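Local coordinates for replication protein B (Plasmid RSF1010, PDB 3H20) that acts as the primase of a broad-host-range plasmid, probably making short primers from nucleoside triphosphates on single-stranded DNA for leading-strand replication, at residues E43-Q46 against N47-W50; Q196-K199 against A200-L203; G236-L239 against S240-D243. All coordinates share one frame; numbering follows the deposited sequence.

Interaction 1. Residues E43-Q46 against N47-W50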
ATOM      1  N   GLU A  43      -5.282 -19.454  25.095  1.00 29.15           N
ATOM      2  CA  GLU A  43      -6.395 -18.517  25.257  1.00 30.26           C
ATOM      3  C   GLU A  43      -7.435 -18.624  24.126  1.00 29.39           C
ATOM      4  O   GLU A  43      -8.629 -18.449  24.374  1.00 29.87           O
ATOM      5  CB  GLU A  43      -5.896 -17.066  25.435  1.00 30.37           C
ATOM      6  CG  GLU A  43      -5.088 -16.831  26.717  1.00 32.50           C
ATOM      7  CD  GLU A  43      -4.392 -15.467  26.772  1.00 32.71           C
ATOM      8  OE1 GLU A  43      -4.072 -14.894  25.711  1.00 34.32           O
ATOM      9  OE2 GLU A  43      -4.150 -14.975  27.891  1.00 36.94           O
ATOM     10  N   VAL A  44      -6.991 -18.920  22.901  1.00 29.09           N
ATOM     11  CA  VAL A  44      -7.911 -19.153  21.771  1.00 29.15           C
ATOM     12  C   VAL A  44      -8.830 -20.343  22.106  1.00 29.58           C
ATOM     13  O   VAL A  44     -10.054 -20.247  21.996  1.00 30.04           O
ATOM     14  CB  VAL A  44      -7.165 -19.421  20.435  1.00 29.28           C
ATOM     15  CG1 VAL A  44      -8.164 -19.663  19.290  1.00 29.28           C
ATOM     16  CG2 VAL A  44      -6.223 -18.243  20.076  1.00 29.25           C
ATOM     17  N   LEU A  45      -8.226 -21.445  22.546  1.00 29.40           N
ATOM     18  CA  LEU A  45      -8.976 -22.627  22.970  1.00 29.86           C
ATOM     19  C   LEU A  45      -9.892 -22.360  24.167  1.00 30.28           C
ATOM     20  O   LEU A  45     -11.039 -22.836  24.203  1.00 30.58           O
ATOM     21  CB  LEU A  45      -8.007 -23.805  23.221  1.00 29.48           C
ATOM     22  CG  LEU A  45      -7.405 -24.377  21.913  1.00 29.21           C
ATOM     23  CD1 LEU A  45      -6.198 -25.289  22.152  1.00 31.12           C
ATOM     24  CD2 LEU A  45      -8.459 -25.142  21.107  1.00 30.25           C
ATOM     25  N   GLN A  46      -9.404 -21.575  25.134  1.00 30.62           N
ATOM     26  CA  GLN A  46     -10.187 -21.182  26.311  1.00 31.62           C
ATOM     27  C   GLN A  46     -11.443 -20.399  25.923  1.00 31.56           C
ATOM     28  O   GLN A  46     -12.452 -20.420  26.638  1.00 30.54           O
ATOM     29  CB  GLN A  46      -9.325 -20.307  27.231  1.00 31.83           C
ATOM     30  CG  GLN A  46      -9.828 -20.144  28.644  1.00 33.85           C
ATOM     31  CD  GLN A  46      -8.995 -19.157  29.466  1.00 34.13           C
ATOM     32  OE1 GLN A  46      -8.008 -18.605  28.985  1.00 38.17           O
ATOM     33  NE2 GLN A  46      -9.392 -18.948  30.714  1.00 36.16           N
ATOM     34  N   ASN A  47     -11.361 -19.687  24.802  1.00 31.43           N
ATOM     35  CA  ASN A  47     -12.465 -18.827  24.344  1.00 32.09           C
ATOM     36  C   ASN A  47     -13.372 -19.470  23.289  1.00 31.95           C
ATOM     37  O   ASN A  47     -14.237 -18.813  22.715  1.00 32.59           O
ATOM     38  CB  ASN A  47     -11.909 -17.488  23.842  1.00 32.27           C
ATOM     39  CG  ASN A  47     -11.612 -16.528  24.972  1.00 33.15           C
ATOM     40  OD1 ASN A  47     -12.522 -15.923  25.535  1.00 34.95           O
ATOM     41  ND2 ASN A  47     -10.335 -16.392  25.325  1.00 33.12           N
ATOM     42  N   THR A  48     -13.191 -20.762  23.049  1.00 32.20           N
ATOM     43  CA  THR A  48     -13.990 -21.470  22.046  1.00 32.28           C
ATOM     44  C   THR A  48     -15.519 -21.392  22.310  1.00 31.56           C
ATOM     45  O   THR A  48     -16.291 -21.175  21.372  1.00 31.26           O
ATOM     46  CB  THR A  48     -13.484 -22.911  21.837  1.00 32.87           C
ATOM     47  OG1 THR A  48     -12.131 -22.856  21.356  1.00 35.33           O
ATOM     48  CG2 THR A  48     -14.322 -23.664  20.785  1.00 33.40           C
ATOM     49  N   PRO A  49     -15.955 -21.553  23.576  1.00 30.63           N
ATOM     50  CA  PRO A  49     -17.388 -21.373  23.826  1.00 30.78           C
ATOM     51  C   PRO A  49     -17.893 -20.003  23.359  1.00 31.04           C
ATOM     52  O   PRO A  49     -18.931 -19.929  22.718  1.00 30.37           O
ATOM     53  CB  PRO A  49     -17.495 -21.492  25.354  1.00 30.65           C
ATOM     54  CG  PRO A  49     -16.382 -22.405  25.726  1.00 30.08           C
ATOM     55  CD  PRO A  49     -15.243 -21.952  24.808  1.00 30.55           C
ATOM     56  N   TRP A  50     -17.164 -18.932  23.674  1.00 31.15           N
ATOM     57  CA  TRP A  50     -17.597 -17.592  23.255  1.00 31.55           C
ATOM     58  C   TRP A  50     -17.618 -17.455  21.722  1.00 30.81           C
ATOM     59  O   TRP A  50     -18.564 -16.893  21.164  1.00 30.21           O
ATOM     60  CB  TRP A  50     -16.738 -16.497  23.893  1.00 32.34           C
ATOM     61  CG  TRP A  50     -17.178 -15.115  23.519  1.00 34.54           C
ATOM     62  CD1 TRP A  50     -18.365 -14.512  23.832  1.00 34.66           C
ATOM     63  CD2 TRP A  50     -16.444 -14.168  22.737  1.00 36.62           C
ATOM     64  NE1 TRP A  50     -18.409 -13.247  23.302  1.00 35.35           N
ATOM     65  CE2 TRP A  50     -17.241 -13.008  22.630  1.00 36.25           C
ATOM     66  CE3 TRP A  50     -15.186 -14.191  22.114  1.00 37.48           C
ATOM     67  CZ2 TRP A  50     -16.824 -11.872  21.920  1.00 36.08           C
ATOM     68  CZ3 TRP A  50     -14.767 -13.055  21.411  1.00 36.47           C
ATOM     69  CH2 TRP A  50     -15.589 -11.916  21.322  1.00 34.78           C
TER
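Glu43 and Asn47 meet where helix 41-46 ends, and three kinds of contact join that end to helix 48-56. The first is an amide turned back on the helix: Asn47 ND2 donates to Glu43 O over 2.8 Å. The N-H points well at the oxygen (155°), although the donor stands above the carbonyl plane. CG lies anti to the carbonyl carbon and beside its own backbone N (chi1 -81°), which swings the amide back toward Glu43. The second kind is backbone bonding. Asn47 N is shared, weakly, between Glu43 O and Val44 O, whereas Thr48 N makes a straighter bond to Leu45 O at 3.2 Å. The third is a hydroxyl bond from Thr48 OG1 to that same Leu45 O, 3.0 Å away; both donors come from one face of the carbonyl. Outward, Val44 and Asn47 touch Trp39 of strand 34-40, while Leu45 and Thr48 pack on Leu7 and Ile10 of helix 6-17. Carbonyls at a helix end lack the amides of a further turn; here the Asn47 amide and the Thr48 hydroxyl add donors to those of the backbone, so Glu43 O and Leu45 O keep partners through the break at Asn47.

Interaction 2. Residues Q196-K199 against A200-L203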
ATOM      1  N   GLN A 196      17.105   1.033  -8.550  1.00 36.02           N
ATOM      2  CA  GLN A 196      16.342   1.961  -9.391  1.00 36.33           C
ATOM      3  C   GLN A 196      16.079   3.282  -8.671  1.00 36.14           C
ATOM      4  O   GLN A 196      16.071   4.350  -9.299  1.00 36.19           O
ATOM      5  CB  GLN A 196      15.022   1.331  -9.857  1.00 36.54           C
ATOM      6  CG  GLN A 196      15.181   0.110 -10.755  1.00 37.32           C
ATOM      7  CD  GLN A 196      16.078   0.363 -11.957  1.00 39.10           C
ATOM      8  OE1 GLN A 196      15.884   1.319 -12.711  1.00 38.98           O
ATOM      9  NE2 GLN A 196      17.072  -0.501 -12.138  1.00 40.78           N
ATOM     10  N   GLN A 197      15.865   3.198  -7.355  1.00 35.75           N
ATOM     11  CA  GLN A 197      15.730   4.372  -6.485  1.00 35.67           C
ATOM     12  C   GLN A 197      17.010   5.217  -6.516  1.00 35.15           C
ATOM     13  O   GLN A 197      16.952   6.446  -6.658  1.00 35.04           O
ATOM     14  CB  GLN A 197      15.404   3.928  -5.051  1.00 35.33           C
ATOM     15  CG  GLN A 197      15.207   5.053  -4.030  1.00 36.63           C
ATOM     16  CD  GLN A 197      14.923   4.530  -2.618  1.00 36.76           C
ATOM     17  OE1 GLN A 197      15.075   3.331  -2.335  1.00 38.27           O
ATOM     18  NE2 GLN A 197      14.503   5.425  -1.727  1.00 36.41           N
ATOM     19  N   GLU A 198      18.157   4.551  -6.387  1.00 34.57           N
ATOM     20  CA  GLU A 198      19.458   5.223  -6.434  1.00 34.45           C
ATOM     21  C   GLU A 198      19.708   5.852  -7.807  1.00 34.21           C
ATOM     22  O   GLU A 198      20.262   6.956  -7.896  1.00 33.70           O
ATOM     23  CB  GLU A 198      20.591   4.261  -6.039  1.00 34.47           C
ATOM     24  CG  GLU A 198      22.025   4.832  -6.145  1.00 34.70           C
ATOM     25  CD  GLU A 198      22.342   5.957  -5.154  1.00 34.77           C
ATOM     26  OE1 GLU A 198      21.542   6.209  -4.227  1.00 34.17           O
ATOM     27  OE2 GLU A 198      23.412   6.591  -5.304  1.00 34.41           O
ATOM     28  N   LYS A 199      19.284   5.155  -8.863  1.00 34.07           N
ATOM     29  CA  LYS A 199      19.348   5.681 -10.231  1.00 34.14           C
ATOM     30  C   LYS A 199      18.549   6.981 -10.351  1.00 34.26           C
ATOM     31  O   LYS A 199      19.077   7.999 -10.807  1.00 34.09           O
ATOM     32  CB  LYS A 199      18.824   4.643 -11.230  1.00 34.48           C
ATOM     33  CG  LYS A 199      18.716   5.136 -12.676  1.00 34.16           C
ATOM     34  CD  LYS A 199      17.770   4.244 -13.460  1.00 35.26           C
ATOM     35  CE  LYS A 199      17.692   4.646 -14.916  1.00 35.95           C
ATOM     36  NZ  LYS A 199      17.066   3.570 -15.735  1.00 36.91           N
ATOM     37  N   ALA A 200      17.284   6.934  -9.929  1.00 34.38           N
ATOM     38  CA  ALA A 200      16.397   8.103  -9.947  1.00 34.59           C
ATOM     39  C   ALA A 200      16.959   9.256  -9.115  1.00 34.71           C
ATOM     40  O   ALA A 200      16.841  10.425  -9.500  1.00 34.78           O
ATOM     41  CB  ALA A 200      14.998   7.722  -9.463  1.00 34.38           C
ATOM     42  N   ARG A 201      17.576   8.910  -7.986  1.00 34.79           N
ATOM     43  CA  ARG A 201      18.270   9.873  -7.135  1.00 35.27           C
ATOM     44  C   ARG A 201      19.411  10.570  -7.873  1.00 34.71           C
ATOM     45  O   ARG A 201      19.465  11.803  -7.922  1.00 34.64           O
ATOM     46  CB  ARG A 201      18.813   9.189  -5.876  1.00 35.25           C
ATOM     47  CG  ARG A 201      19.519  10.152  -4.934  1.00 36.34           C
ATOM     48  CD  ARG A 201      20.268   9.447  -3.816  1.00 36.45           C
ATOM     49  NE  ARG A 201      21.247  10.355  -3.218  1.00 38.31           N
ATOM     50  CZ  ARG A 201      22.531  10.421  -3.568  1.00 38.57           C
ATOM     51  NH1 ARG A 201      23.014   9.614  -4.509  1.00 37.79           N
ATOM     52  NH2 ARG A 201      23.337  11.292  -2.970  1.00 37.96           N
ATOM     53  N   ARG A 202      20.319   9.771  -8.435  1.00 34.27           N
ATOM     54  CA  ARG A 202      21.490  10.272  -9.159  1.00 34.10           C
ATOM     55  C   ARG A 202      21.096  11.125 -10.362  1.00 34.10           C
ATOM     56  O   ARG A 202      21.773  12.107 -10.691  1.00 34.32           O
ATOM     57  CB  ARG A 202      22.390   9.106  -9.595  1.00 33.99           C
ATOM     58  CG  ARG A 202      23.172   8.469  -8.455  1.00 33.48           C
ATOM     59  CD  ARG A 202      24.022   7.314  -8.934  1.00 34.21           C
ATOM     60  NE  ARG A 202      24.738   6.669  -7.836  1.00 33.84           N
ATOM     61  CZ  ARG A 202      25.933   6.097  -7.944  1.00 33.75           C
ATOM     62  NH1 ARG A 202      26.580   6.090  -9.104  1.00 33.52           N
ATOM     63  NH2 ARG A 202      26.492   5.538  -6.881  1.00 33.89           N
ATOM     64  N   LEU A 203      19.993  10.746 -11.004  1.00 34.19           N
ATOM     65  CA  LEU A 203      19.469  11.448 -12.173  1.00 34.69           C
ATOM     66  C   LEU A 203      18.921  12.835 -11.808  1.00 34.83           C
ATOM     67  O   LEU A 203      19.239  13.833 -12.469  1.00 34.78           O
ATOM     68  CB  LEU A 203      18.390  10.588 -12.847  1.00 34.75           C
ATOM     69  CG  LEU A 203      17.967  10.858 -14.296  1.00 35.21           C
ATOM     70  CD1 LEU A 203      19.151  10.831 -15.258  1.00 35.27           C
ATOM     71  CD2 LEU A 203      16.914   9.845 -14.717  1.00 34.87           C
TER
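Glu198 holds Arg201 and Arg202 together through a single carboxylate oxygen. OE2 receives the NE of Arg202 at 2.9 Å, in a salt bridge whose N-H points almost straight at it (177°), and it also lies 3.2 Å from Arg201 NH1 in a second salt bridge. The two guanidinium groups are turned quite differently. That of Arg202 offers its edge, with OE2 in its plane, and stands steeply to the carboxylate, 77° between planes, meeting the oxygen on its anti side. Arg201 runs alongside Glu198, pointing the same way, with its guanidinium nearly parallel to the carboxylate; its CD also comes within 3.5 Å of Glu198 OE1. The spacing is that of i to i+3 and i to i+4 salt bridges on one helix, here joined as a network on the long helix 179-206, which runs out from the domain that holds the diphosphate. Replacing Glu198 with an alanine would probably leave both guanidinium groups without their shared anion and free to turn. A bend at chi2 (67°) brings the carboxylate over toward the next turn, while the arm of Arg202 is extended from CG to NE and its CG rests 3.3 Å from Glu198 O. Behind the side chains, the regular helical backbone sets the spacing: Arg201 N donates to Gln197 O, Arg202 N to Glu198 O, and on the flanks Ala200 N to Gln196 O and Leu203 N to Lys199 O.

Interaction 3. Residues G236-L239 against S240-D243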
ATOM      1  N   GLY A 236      17.510  34.642 -24.119  1.00 36.12           N
ATOM      2  CA  GLY A 236      18.667  35.287 -23.481  1.00 36.22           C
ATOM      3  C   GLY A 236      18.947  36.730 -23.876  1.00 36.08           C
ATOM      4  O   GLY A 236      19.709  37.425 -23.202  1.00 36.28           O
ATOM      5  N   ASP A 237      18.327  37.174 -24.967  1.00 35.98           N
ATOM      6  CA  ASP A 237      18.474  38.542 -25.468  1.00 35.77           C
ATOM      7  C   ASP A 237      17.367  39.490 -24.987  1.00 35.52           C
ATOM      8  O   ASP A 237      17.360  40.676 -25.334  1.00 35.58           O
ATOM      9  CB  ASP A 237      18.546  38.542 -27.003  1.00 35.91           C
ATOM     10  CG  ASP A 237      17.336  37.871 -27.665  1.00 36.37           C
ATOM     11  OD1 ASP A 237      16.442  37.346 -26.958  1.00 36.16           O
ATOM     12  OD2 ASP A 237      17.287  37.866 -28.912  1.00 37.04           O
ATOM     13  N   ASP A 238      16.438  38.965 -24.190  1.00 35.01           N
ATOM     14  CA  ASP A 238      15.300  39.743 -23.712  1.00 34.69           C
ATOM     15  C   ASP A 238      14.923  39.287 -22.304  1.00 34.42           C
ATOM     16  O   ASP A 238      13.909  38.607 -22.107  1.00 34.10           O
ATOM     17  CB  ASP A 238      14.113  39.585 -24.674  1.00 34.67           C
ATOM     18  CG  ASP A 238      13.077  40.691 -24.532  1.00 34.87           C
ATOM     19  OD1 ASP A 238      13.005  41.332 -23.459  1.00 34.28           O
ATOM     20  OD2 ASP A 238      12.312  40.908 -25.503  1.00 35.03           O
ATOM     21  N   LEU A 239      15.748  39.669 -21.328  1.00 33.82           N
ATOM     22  CA  LEU A 239      15.566  39.235 -19.938  1.00 33.59           C
ATOM     23  C   LEU A 239      14.286  39.764 -19.275  1.00 33.69           C
ATOM     24  O   LEU A 239      13.747  39.123 -18.372  1.00 33.43           O
ATOM     25  CB  LEU A 239      16.809  39.554 -19.093  1.00 33.48           C
ATOM     26  CG  LEU A 239      18.081  38.761 -19.448  1.00 33.16           C
ATOM     27  CD1 LEU A 239      19.318  39.361 -18.782  1.00 32.84           C
ATOM     28  CD2 LEU A 239      17.966  37.279 -19.107  1.00 33.13           C
ATOM     29  N   SER A 240      13.803  40.920 -19.730  1.00 33.68           N
ATOM     30  CA  SER A 240      12.515  41.449 -19.268  1.00 34.00           C
ATOM     31  C   SER A 240      11.339  40.580 -19.735  1.00 33.93           C
ATOM     32  O   SER A 240      10.382  40.363 -18.984  1.00 33.86           O
ATOM     33  CB  SER A 240      12.330  42.904 -19.697  1.00 34.16           C
ATOM     34  OG  SER A 240      12.330  43.028 -21.106  1.00 35.85           O
ATOM     35  N   LYS A 241      11.425  40.085 -20.969  1.00 33.76           N
ATOM     36  CA  LYS A 241      10.452  39.130 -21.498  1.00 33.71           C
ATOM     37  C   LYS A 241      10.455  37.849 -20.661  1.00 33.38           C
ATOM     38  O   LYS A 241       9.394  37.308 -20.358  1.00 33.49           O
ATOM     39  CB  LYS A 241      10.743  38.821 -22.969  1.00 33.61           C
ATOM     40  CG  LYS A 241       9.802  37.801 -23.607  1.00 34.35           C
ATOM     41  CD  LYS A 241      10.246  37.458 -25.025  1.00 33.98           C
ATOM     42  CE  LYS A 241       9.340  36.407 -25.653  1.00 34.14           C
ATOM     43  NZ  LYS A 241       7.977  36.921 -25.988  1.00 34.11           N
ATOM     44  N   CYS A 242      11.648  37.378 -20.293  1.00 33.19           N
ATOM     45  CA  CYS A 242      11.793  36.246 -19.377  1.00 32.86           C
ATOM     46  C   CYS A 242      11.012  36.499 -18.088  1.00 32.93           C
ATOM     47  O   CYS A 242      10.237  35.638 -17.651  1.00 32.69           O
ATOM     48  CB  CYS A 242      13.268  35.983 -19.044  1.00 32.76           C
ATOM     49  SG  CYS A 242      14.268  35.311 -20.390  1.00 31.79           S
ATOM     50  N   ASP A 243      11.217  37.675 -17.489  1.00 32.48           N
ATOM     51  CA  ASP A 243      10.469  38.083 -16.298  1.00 32.59           C
ATOM     52  C   ASP A 243       8.962  38.010 -16.549  1.00 32.82           C
ATOM     53  O   ASP A 243       8.219  37.476 -15.728  1.00 32.84           O
ATOM     54  CB  ASP A 243      10.817  39.516 -15.885  1.00 32.16           C
ATOM     55  CG  ASP A 243      12.081  39.615 -15.026  1.00 32.18           C
ATOM     56  OD1 ASP A 243      12.675  38.586 -14.643  1.00 30.87           O
ATOM     57  OD2 ASP A 243      12.476  40.760 -14.727  1.00 32.17           O
TER
HETATM   58  O   HOH W   1      15.098  38.946 -15.997  1.00 42.36           O
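Asp238, the N-cap of helix 239-252, meets Lys241 where an irregular loop turns into the helix. The loop comes off helix 220-234; at Asp238 the chain swings to an extended backbone (phi -146°, psi 74°), and it settles into helical values from Leu239 onward. Two backbone bonds start the helix: Cys242 N to Asp238 O at 3.1 Å, and Asp243 N to Leu239 O at 3.0 Å. This start belongs to the C-terminal helical domain of the primase. The Asp238 side chain covers it: with CG anti to the backbone N (chi1 -160°), OD1 reaches forward to accept from Lys241 N at 3.2 Å. That donor approaches from above the carboxylate plane, while Ser240 OG donates to the same oxygen at 3.0 Å, nearly in line with the C-O bond. Two donors thus fix the rotation of the carboxylate, and its charge probably interacts favourably with the helix N terminus. Lys241 crosses Asp238 at about a right angle, its CB 3.4 Å from Asp238 CG, and the chain leads on to a cation-pi contact with Phe235. Leu239 and Cys242 pack against Val232 of helix 220-234, and Leu239 also touches Pro269 and Ala270. The buried carboxylate of Asp243 is held by hydroxyls, OD2 by Tyr282 and Ser268 and OD1 by Tyr224. Between the two segments a water donates to Leu239 O at 2.7 Å and, more weakly, to Asp243 OD1.

From the N terminus, the three contacts follow one another in series, none nested in or crossing another, and each joins adjoining residues without enclosing a long loop. Interaction 1 links helix 41-46 to helix 48-56 beside strand 34-40 and helix 6-17 in the N-terminal domain. Interaction 2 comes much later, within the single helix 179-206, its centre about 52 Å from that of interaction 1. Interaction 3 closes the short turn from helix 220-234 into helix 239-252, in the C-terminal helical bundle; its nearest atoms are about 23 Å from interaction 2 and about 66 Å from interaction 1. The three illustrate local helix chemistry at a helix end, within a helix and at a helix start.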